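Alpha-catenin-like protein hmp-1 (Caenorhabditis elegans, PDB 5XA5) binds beta-catenin, cadherin and actin filaments at cell junctions and is required for cell migration and cell shape changes during embryonic body enclosure and elongation. Local coordinates at residues A[99-102]-A[103-106]; A[130-133]-A[134-138]. One frame throughout, in Å; residues are numbered along the deposited sequence.

In the fold
From the N terminus the chain runs through helix 23-36 and helix 51-74 before reaching helix 83-112, where contact 1 joins residues 99-102 to 103-106. It then turns back into the long helix 117-165, which holds contact 2 between 130-133 and 134-138. Each contact is local, linking residues three to four apart on a single continuous helix, so neither closes a loop, and the two follow in series without nesting or crossing. Their centres lie about 14 Å apart, and they meet where Thr-99 packs on Leu-130 and Ala-133, and Met-103 on Leu-130. Contact 1 also faces helix 51-74 and contact 2 helix 23-36, so side chains leaving these two stretches reach all four helices of this bundle.

Contact 1. Residues A[99-102]-A[103-106]; sequences TGQV and MIQT
Thr-106 and Val-102, one helical turn apart, meet through both backbone and side chain. The CB of Thr-106 sits 3.5 Å from Val-102 O, and from there the two branches part. The hydroxyl OG1 turns back to give a hydrogen bond to that same carbonyl oxygen, at 2.9 Å between Thr-106 OG1 and Val-102 O. It gets there because chi1, at 56°, places it between the backbone N and the carbonyl carbon. Val-102 O also accepts the backbone N-H of Thr-106, an almost straight bond of 174° at hydrogen, so two donors of one residue grip a single oxygen. The hydroxyl comes in well off the carbonyl direction, with a C=O...OG1 angle of 134°, and has a further hydrogen-bonding partner in Ser-126 OG on helix 117-165. CG2 of Thr-106, the other branch, lies 3.5 Å from Val-102 O and, less closely, crosses CG1 of Val-102 at 4.1 Å. A valine in place of Thr-106 would probably leave Val-102 O with the backbone donor of this residue alone and cost Ser-126 OG its hydrogen bond to this hydroxyl.

On another face of the turn, Ile-104 extends its CG1 to 3.3 Å from Gly-100 O, the acceptor of its own backbone N-H. CD1 of Ile-104 continues to 3.8 Å from Gln-101 NE2, the two side chains lying alongside each other and pointing the same way. Ile-104 also packs on Val-55, Leu-58 and Asp-59 of helix 51-74, while Met-103 touches Leu-58. The run of i+4 to i backbone hydrogen bonds, with a threonine hydroxyl folded back onto the carbonyl four residues earlier, is characteristic of an alpha-helix, here within a helical bundle of the vinculin/alpha-catenin family.

Contact 2. Residues A[130-133]-A[134-138]; sequences LLTA and VAKFL
Val-134, Ala-135, Lys-136 and Phe-137 each give a backbone N-H to the carbonyl oxygen four residues earlier, a regular alpha-helical run of hydrogen bonds from Leu-130 O to Ala-133 O. On its buried side, Val-134 brings CG2 to 3.3 Å from Leu-130 O, the oxygen that accepts its own N-H. CG2 of Val-134 also meets CD1 of Leu-130 at 4.3 Å, a loose apolar contact one turn apart. Chi1 of Val-134, 171°, turns CG1 anti to the backbone N and CG2 beside it, which is how CG2 comes to face the preceding turn.

Thr-132 and Lys-136 run side by side, the lysine exposed. Its chain is extended beyond CG; CG of Lys-136 lies 3.6 Å from Thr-132 O, and its CE passes CG2 of Thr-132 at 4.1 Å. Thus the aliphatic part of the lysine rests against the threonine methyl, while OG1 of Thr-132 is hydrogen-bonded to Arg-128 O, one turn earlier.

Leu-131, Thr-132, Val-134 and Ala-135 pack on helix 23-36, and Leu-130, Ala-133 and Phe-137 on helix 83-112. Leu-130, Val-134, Phe-137 and Leu-138 also pack on apolar side chains of another protein's chain. An apolar surface shared between neighbouring helices, with an exposed lysine on another flank, is characteristic of an amphipathic helix in a bundle, here in the N-terminal, vinculin-family part of this alpha-catenin-like protein.

Contact 1. Residues A[99-102]-A[103-106]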
loop_
_atom_site.group_PDB
_atom_site.type_symbol
_atom_site.label_atom_id
_atom_site.label_comp_id
_atom_site.label_asym_id
_atom_site.label_seq_id
_atom_site.Cartn_x
_atom_site.Cartn_y
_atom_site.Cartn_z
ATOM N N THR A 99 0.120 14.334 16.572
ATOM C CA THR A 99 -1.274 14.274 17.008
ATOM C C THR A 99 -1.406 13.306 18.170
ATOM O O THR A 99 -2.280 13.461 19.031
ATOM C CB THR A 99 -2.224 13.833 15.889
ATOM O OG1 THR A 99 -1.742 12.610 15.317
ATOM C CG2 THR A 99 -2.307 14.895 14.816
ATOM N N GLY A 100 -0.533 12.300 18.178
ATOM C CA GLY A 100 -0.499 11.328 19.252
ATOM C C GLY A 100 -0.145 12.006 20.559
ATOM O O GLY A 100 -0.733 11.722 21.606
ATOM N N GLN A 101 0.823 12.915 20.498
ATOM C CA GLN A 101 1.214 13.667 21.690
ATOM C C GLN A 101 0.069 14.523 22.216
ATOM O O GLN A 101 -0.182 14.544 23.419
ATOM C CB GLN A 101 2.435 14.546 21.402
ATOM C CG GLN A 101 3.738 13.772 21.252
ATOM C CD GLN A 101 3.980 12.808 22.399
ATOM O OE1 GLN A 101 4.471 13.198 23.460
ATOM N NE2 GLN A 101 3.639 11.538 22.192
ATOM N N VAL A 102 -0.615 15.232 21.321
ATOM C CA VAL A 102 -1.769 16.039 21.717
ATOM C C VAL A 102 -2.873 15.172 22.318
ATOM O O VAL A 102 -3.513 15.562 23.295
ATOM C CB VAL A 102 -2.344 16.843 20.530
ATOM C CG1 VAL A 102 -3.643 17.540 20.936
ATOM C CG2 VAL A 102 -1.329 17.859 20.034
ATOM N N MET A 103 -3.089 13.988 21.749
ATOM C CA MET A 103 -4.101 13.082 22.281
ATOM C C MET A 103 -3.755 12.628 23.700
ATOM O O MET A 103 -4.628 12.558 24.570
ATOM C CB MET A 103 -4.270 11.863 21.369
ATOM C CG MET A 103 -5.276 10.842 21.859
ATOM S SD MET A 103 -6.974 11.401 21.704
ATOM C CE MET A 103 -7.393 11.785 23.401
ATOM N N ILE A 104 -2.482 12.321 23.937
ATOM C CA ILE A 104 -2.048 11.866 25.256
ATOM C C ILE A 104 -2.212 12.977 26.293
ATOM O O ILE A 104 -2.621 12.720 27.430
ATOM C CB ILE A 104 -0.584 11.372 25.230
ATOM C CG1 ILE A 104 -0.490 10.078 24.416
ATOM C CG2 ILE A 104 -0.064 11.134 26.649
ATOM C CD1 ILE A 104 0.927 9.627 24.125
ATOM N N GLN A 105 -1.923 14.212 25.895
ATOM C CA GLN A 105 -2.087 15.349 26.800
ATOM C C GLN A 105 -3.550 15.677 27.095
ATOM O O GLN A 105 -3.945 15.770 28.261
ATOM C CB GLN A 105 -1.393 16.588 26.233
ATOM C CG GLN A 105 0.029 16.795 26.733
ATOM C CD GLN A 105 0.103 16.974 28.242
ATOM O OE1 GLN A 105 -0.833 17.475 28.869
ATOM N NE2 GLN A 105 1.219 16.561 28.832
ATOM N N THR A 106 -4.353 15.860 26.048
ATOM C CA THR A 106 -5.750 16.239 26.247
ATOM C C THR A 106 -6.514 15.076 26.840
ATOM O O THR A 106 -7.469 15.263 27.593
ATOM C CB THR A 106 -6.442 16.661 24.947
ATOM O OG1 THR A 106 -6.329 15.612 23.981
ATOM C CG2 THR A 106 -5.806 17.928 24.394
#

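Contact 2. Residues A[130-133]-A[134-138]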
loop_
_atom_site.group_PDB
_atom_site.type_symbol
_atom_site.label_atom_id
_atom_site.label_comp_id
_atom_site.label_asym_id
_atom_site.label_seq_id
_atom_site.Cartn_x
_atom_site.Cartn_y
_atom_site.Cartn_z
ATOM N N LEU A 130 -5.990 12.487 15.548
ATOM C CA LEU A 130 -4.993 11.415 15.593
ATOM C C LEU A 130 -5.354 10.272 14.656
ATOM O O LEU A 130 -4.511 9.798 13.899
ATOM C CB LEU A 130 -4.823 10.864 17.016
ATOM C CG LEU A 130 -4.019 9.556 17.162
ATOM C CD1 LEU A 130 -2.592 9.675 16.612
ATOM C CD2 LEU A 130 -3.997 9.087 18.616
ATOM N N LEU A 131 -6.601 9.823 14.715
ATOM C CA LEU A 131 -7.000 8.678 13.894
ATOM C C LEU A 131 -7.094 9.070 12.416
ATOM O O LEU A 131 -6.944 8.225 11.527
ATOM C CB LEU A 131 -8.329 8.086 14.397
ATOM C CG LEU A 131 -8.268 7.503 15.821
ATOM C CD1 LEU A 131 -9.555 6.772 16.154
ATOM C CD2 LEU A 131 -7.073 6.566 15.994
ATOM N N THR A 132 -7.312 10.354 12.151
ATOM C CA THR A 132 -7.279 10.866 10.780
ATOM C C THR A 132 -5.845 10.852 10.249
ATOM O O THR A 132 -5.597 10.570 9.064
ATOM C CB THR A 132 -7.854 12.288 10.709
ATOM O OG1 THR A 132 -9.266 12.236 10.946
ATOM C CG2 THR A 132 -7.606 12.903 9.340
ATOM N N ALA A 133 -4.890 11.169 11.122
ATOM C CA ALA A 133 -3.478 11.137 10.739
ATOM C C ALA A 133 -3.029 9.698 10.503
ATOM O O ALA A 133 -2.199 9.429 9.632
ATOM C CB ALA A 133 -2.615 11.805 11.796
ATOM N N VAL A 134 -3.589 8.767 11.270
ATOM C CA VAL A 134 -3.323 7.350 11.042
ATOM C C VAL A 134 -3.877 6.936 9.685
ATOM O O VAL A 134 -3.200 6.252 8.922
ATOM C CB VAL A 134 -3.930 6.470 12.164
ATOM C CG1 VAL A 134 -3.838 5.000 11.800
ATOM C CG2 VAL A 134 -3.212 6.764 13.469
ATOM N N ALA A 135 -5.090 7.387 9.379
ATOM C CA ALA A 135 -5.720 7.059 8.099
ATOM C C ALA A 135 -4.918 7.612 6.919
ATOM O O ALA A 135 -4.738 6.918 5.912
ATOM C CB ALA A 135 -7.151 7.585 8.065
ATOM N N LYS A 136 -4.431 8.849 7.041
ATOM C CA LYS A 136 -3.636 9.451 5.967
ATOM C C LYS A 136 -2.331 8.686 5.772
ATOM O O LYS A 136 -1.867 8.520 4.639
ATOM C CB LYS A 136 -3.361 10.934 6.250
ATOM C CG LYS A 136 -4.530 11.830 5.872
ATOM C CD LYS A 136 -4.337 13.273 6.304
ATOM C CE LYS A 136 -5.565 14.097 5.947
ATOM N NZ LYS A 136 -5.446 15.513 6.389
ATOM N N PHE A 137 -1.753 8.194 6.866
ATOM C CA PHE A 137 -0.538 7.391 6.771
ATOM C C PHE A 137 -0.796 6.103 5.996
ATOM O O PHE A 137 0.010 5.704 5.163
ATOM C CB PHE A 137 0.040 7.049 8.155
ATOM C CG PHE A 137 1.273 6.182 8.081
ATOM C CD1 PHE A 137 2.508 6.753 7.861
ATOM C CD2 PHE A 137 1.200 4.805 8.233
ATOM C CE1 PHE A 137 3.649 5.975 7.779
ATOM C CE2 PHE A 137 2.349 4.019 8.159
ATOM C CZ PHE A 137 3.568 4.612 7.925
ATOM N N LEU A 138 -1.920 5.454 6.269
ATOM C CA LEU A 138 -2.230 4.208 5.590
ATOM C C LEU A 138 -2.463 4.439 4.108
ATOM O O LEU A 138 -2.115 3.587 3.298
ATOM C CB LEU A 138 -3.455 3.527 6.204
ATOM C CG LEU A 138 -3.293 3.098 7.664
ATOM C CD1 LEU A 138 -4.579 2.489 8.159
ATOM C CD2 LEU A 138 -2.159 2.100 7.781
#